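Local coordinates for protein possible TctC subunit of the Tripartite Tricarboxylate Transport(TTT) Family (Rhodopseudomonas palustris, PDB 6HKE) that binds malate as the periplasmic substrate-binding component of a tripartite tricarboxylate transporter, probably for high-affinity uptake of C4-dicarboxylates, at residues A[195-200]-A[273-278]. The protein carries 2 engineered substitutions. Numbering follows the deposited sequence.
Sequences NAVPAL and TDLGAL
Val197 and Pro198, side by side on helix 193-201, receive Leu275 from the Schellman motif that ends helix 266-274 in this type II periplasmic binding protein. One methyl of the leucine does most of the touching: CD2 of Leu275 lies 4.1 Å from CG1 of Val197 and equally 4.1 Å from CG of Pro198. The leucine lies at a slant to the valine but runs roughly at right angles to the proline side chain, meeting the ring at its CG corner. With CG of Leu275 anti to its own carbonyl carbon (chi1 -65°), the branched end reaches over to the neighbouring helix although the CB bond does not aim there. A leucine suits the place because its long forked chain can span two neighbours, and it also packs on Val194 of the same helix 193-201. Beta-branched Val197 splits its work: CG1 meets the leucine methyl, and CG2 rests against the backbone, with Val218 and Val219 extending the apolar cluster. Pro198 has no N-H to give to the preceding turn, and the helix kinks there. Gly276 adopts a positive phi (89°), which glycine takes easily, and its N bonds back to Thr273 O as helix 266-274 closes. Beside this turn, CG2 of Val197 lies 3.8 Å from the carbonyl O of Leu275.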
ATOM      1  N   ASN A 195      -4.083  -4.890   6.319  1.00 25.67           N
ATOM      2  CA  ASN A 195      -5.015  -4.067   7.124  1.00 27.31           C
ATOM      3  C   ASN A 195      -6.348  -4.797   7.305  1.00 27.61           C
ATOM      4  O   ASN A 195      -6.902  -4.727   8.416  1.00 31.75           O
ATOM      5  CB  ASN A 195      -5.297  -2.714   6.489  1.00 29.30           C
ATOM      6  CG  ASN A 195      -5.770  -1.716   7.519  1.00 30.31           C
ATOM      7  OD1 ASN A 195      -5.260  -1.693   8.639  1.00 30.76           O
ATOM      8  ND2 ASN A 195      -6.730  -0.890   7.141  1.00 30.94           N
ATOM      9  N   ALA A 196      -6.856  -5.446   6.257  1.00 25.79           N
ATOM     10  CA  ALA A 196      -8.240  -5.967   6.203  1.00 27.16           C
ATOM     11  C   ALA A 196      -8.379  -7.231   7.071  1.00 28.83           C
ATOM     12  O   ALA A 196      -9.478  -7.460   7.617  1.00 28.07           O
ATOM     13  CB  ALA A 196      -8.621  -6.239   4.774  1.00 28.50           C
ATOM     14  N   VAL A 197      -7.319  -8.034   7.194  1.00 28.85           N
ATOM     15  CA  VAL A 197      -7.453  -9.433   7.690  1.00 30.43           C
ATOM     16  C   VAL A 197      -7.976  -9.405   9.119  1.00 29.00           C
ATOM     17  O   VAL A 197      -8.966 -10.067   9.387  1.00 30.71           O
ATOM     18  CB  VAL A 197      -6.166 -10.271   7.532  1.00 29.43           C
ATOM     19  CG1 VAL A 197      -6.043 -11.331   8.621  1.00 30.86           C
ATOM     20  CG2 VAL A 197      -6.122 -10.929   6.164  1.00 29.88           C
ATOM     21  N   PRO A 198      -7.356  -8.663  10.066  1.00 30.08           N
ATOM     22  CA  PRO A 198      -7.792  -8.692  11.462  1.00 29.82           C
ATOM     23  C   PRO A 198      -9.267  -8.289  11.644  1.00 30.07           C
ATOM     24  O   PRO A 198      -9.921  -8.874  12.479  1.00 34.98           O
ATOM     25  CB  PRO A 198      -6.845  -7.706  12.174  1.00 30.72           C
ATOM     26  CG  PRO A 198      -5.642  -7.588  11.244  1.00 29.75           C
ATOM     27  CD  PRO A 198      -6.214  -7.757   9.855  1.00 30.01           C
ATOM     28  N   ALA A 199      -9.769  -7.331  10.864  1.00 27.97           N
ATOM     29  CA  ALA A 199     -11.181  -6.891  10.905  1.00 28.60           C
ATOM     30  C   ALA A 199     -12.107  -8.016  10.409  1.00 31.03           C
ATOM     31  O   ALA A 199     -13.167  -8.232  11.054  1.00 33.53           O
ATOM     32  CB  ALA A 199     -11.356  -5.633  10.093  1.00 28.86           C
ATOM     33  N   LEU A 200     -11.731  -8.699   9.315  1.00 29.15           N
ATOM     34  CA  LEU A 200     -12.485  -9.848   8.733  1.00 28.59           C
ATOM     35  C   LEU A 200     -12.528 -10.989   9.754  1.00 28.20           C
ATOM     36  O   LEU A 200     -13.608 -11.555   9.972  1.00 26.64           O
ATOM     37  CB  LEU A 200     -11.821 -10.320   7.430  1.00 27.95           C
ATOM     38  CG  LEU A 200     -11.879  -9.335   6.261  1.00 28.76           C
ATOM     39  CD1 LEU A 200     -11.008  -9.804   5.103  1.00 27.66           C
ATOM     40  CD2 LEU A 200     -13.315  -9.129   5.790  1.00 29.25           C
ATOM     41  N   THR A 273       3.120 -13.161   6.456  1.00 27.95           N
ATOM     42  CA  THR A 273       2.360 -14.209   5.723  1.00 28.92           C
ATOM     43  C   THR A 273       1.029 -14.497   6.431  1.00 28.00           C
ATOM     44  O   THR A 273       0.042 -14.785   5.708  1.00 28.18           O
ATOM     45  CB  THR A 273       3.217 -15.460   5.452  1.00 30.90           C
ATOM     46  OG1 THR A 273       3.628 -16.053   6.684  1.00 33.68           O
ATOM     47  CG2 THR A 273       4.441 -15.163   4.611  1.00 31.32           C
ATOM     48  N   ASP A 274       0.961 -14.392   7.765  1.00 29.00           N
ATOM     49  CA  ASP A 274      -0.309 -14.556   8.539  1.00 29.80           C
ATOM     50  C   ASP A 274      -1.336 -13.472   8.160  1.00 26.65           C
ATOM     51  O   ASP A 274      -2.542 -13.682   8.375  1.00 23.00           O
ATOM     52  CB  ASP A 274      -0.101 -14.464  10.054  1.00 35.31           C
ATOM     53  CG  ASP A 274       0.508 -15.698  10.697  1.00 44.01           C
ATOM     54  OD1 ASP A 274       0.397 -16.813  10.101  1.00 50.73           O
ATOM     55  OD2 ASP A 274       1.103 -15.536  11.788  1.00 54.82           O
ATOM     56  N   LEU A 275      -0.881 -12.329   7.671  1.00 23.22           N
ATOM     57  CA  LEU A 275      -1.765 -11.192   7.328  1.00 23.67           C
ATOM     58  C   LEU A 275      -1.921 -11.116   5.805  1.00 25.22           C
ATOM     59  O   LEU A 275      -2.468 -10.118   5.338  1.00 26.61           O
ATOM     60  CB  LEU A 275      -1.155  -9.925   7.931  1.00 24.34           C
ATOM     61  CG  LEU A 275      -1.100  -9.874   9.466  1.00 24.98           C
ATOM     62  CD1 LEU A 275      -0.356  -8.636   9.949  1.00 24.67           C
ATOM     63  CD2 LEU A 275      -2.493  -9.888  10.067  1.00 24.04           C
ATOM     64  N   GLY A 276      -1.451 -12.131   5.060  1.00 26.81           N
ATOM     65  CA  GLY A 276      -1.748 -12.332   3.625  1.00 26.66           C
ATOM     66  C   GLY A 276      -0.777 -11.625   2.688  1.00 28.21           C
ATOM     67  O   GLY A 276      -1.043 -11.618   1.471  1.00 33.46           O
ATOM     68  N   ALA A 277       0.305 -11.058   3.223  1.00 28.22           N
ATOM     69  CA  ALA A 277       1.414 -10.401   2.492  1.00 28.00           C
ATOM     70  C   ALA A 277       2.468 -11.436   2.093  1.00 29.28           C
ATOM     71  O   ALA A 277       2.642 -12.420   2.837  1.00 32.46           O
ATOM     72  CB  ALA A 277       2.008  -9.332   3.376  1.00 25.51           C
ATOM     73  N   LEU A 278       3.170 -11.218   0.979  1.00 30.89           N
ATOM     74  CA  LEU A 278       4.279 -12.109   0.536  1.00 31.80           C
ATOM     75  C   LEU A 278       5.603 -11.608   1.108  1.00 30.81           C
ATOM     76  O   LEU A 278       5.800 -10.391   1.186  1.00 35.92           O
ATOM     77  CB  LEU A 278       4.362 -12.146  -0.992  1.00 32.69           C
ATOM     78  CG  LEU A 278       3.099 -12.619  -1.717  1.00 31.84           C
ATOM     79  CD1 LEU A 278       3.312 -12.599  -3.229  1.00 29.79           C
ATOM     80  CD2 LEU A 278       2.685 -14.002  -1.247  1.00 29.52           C
TER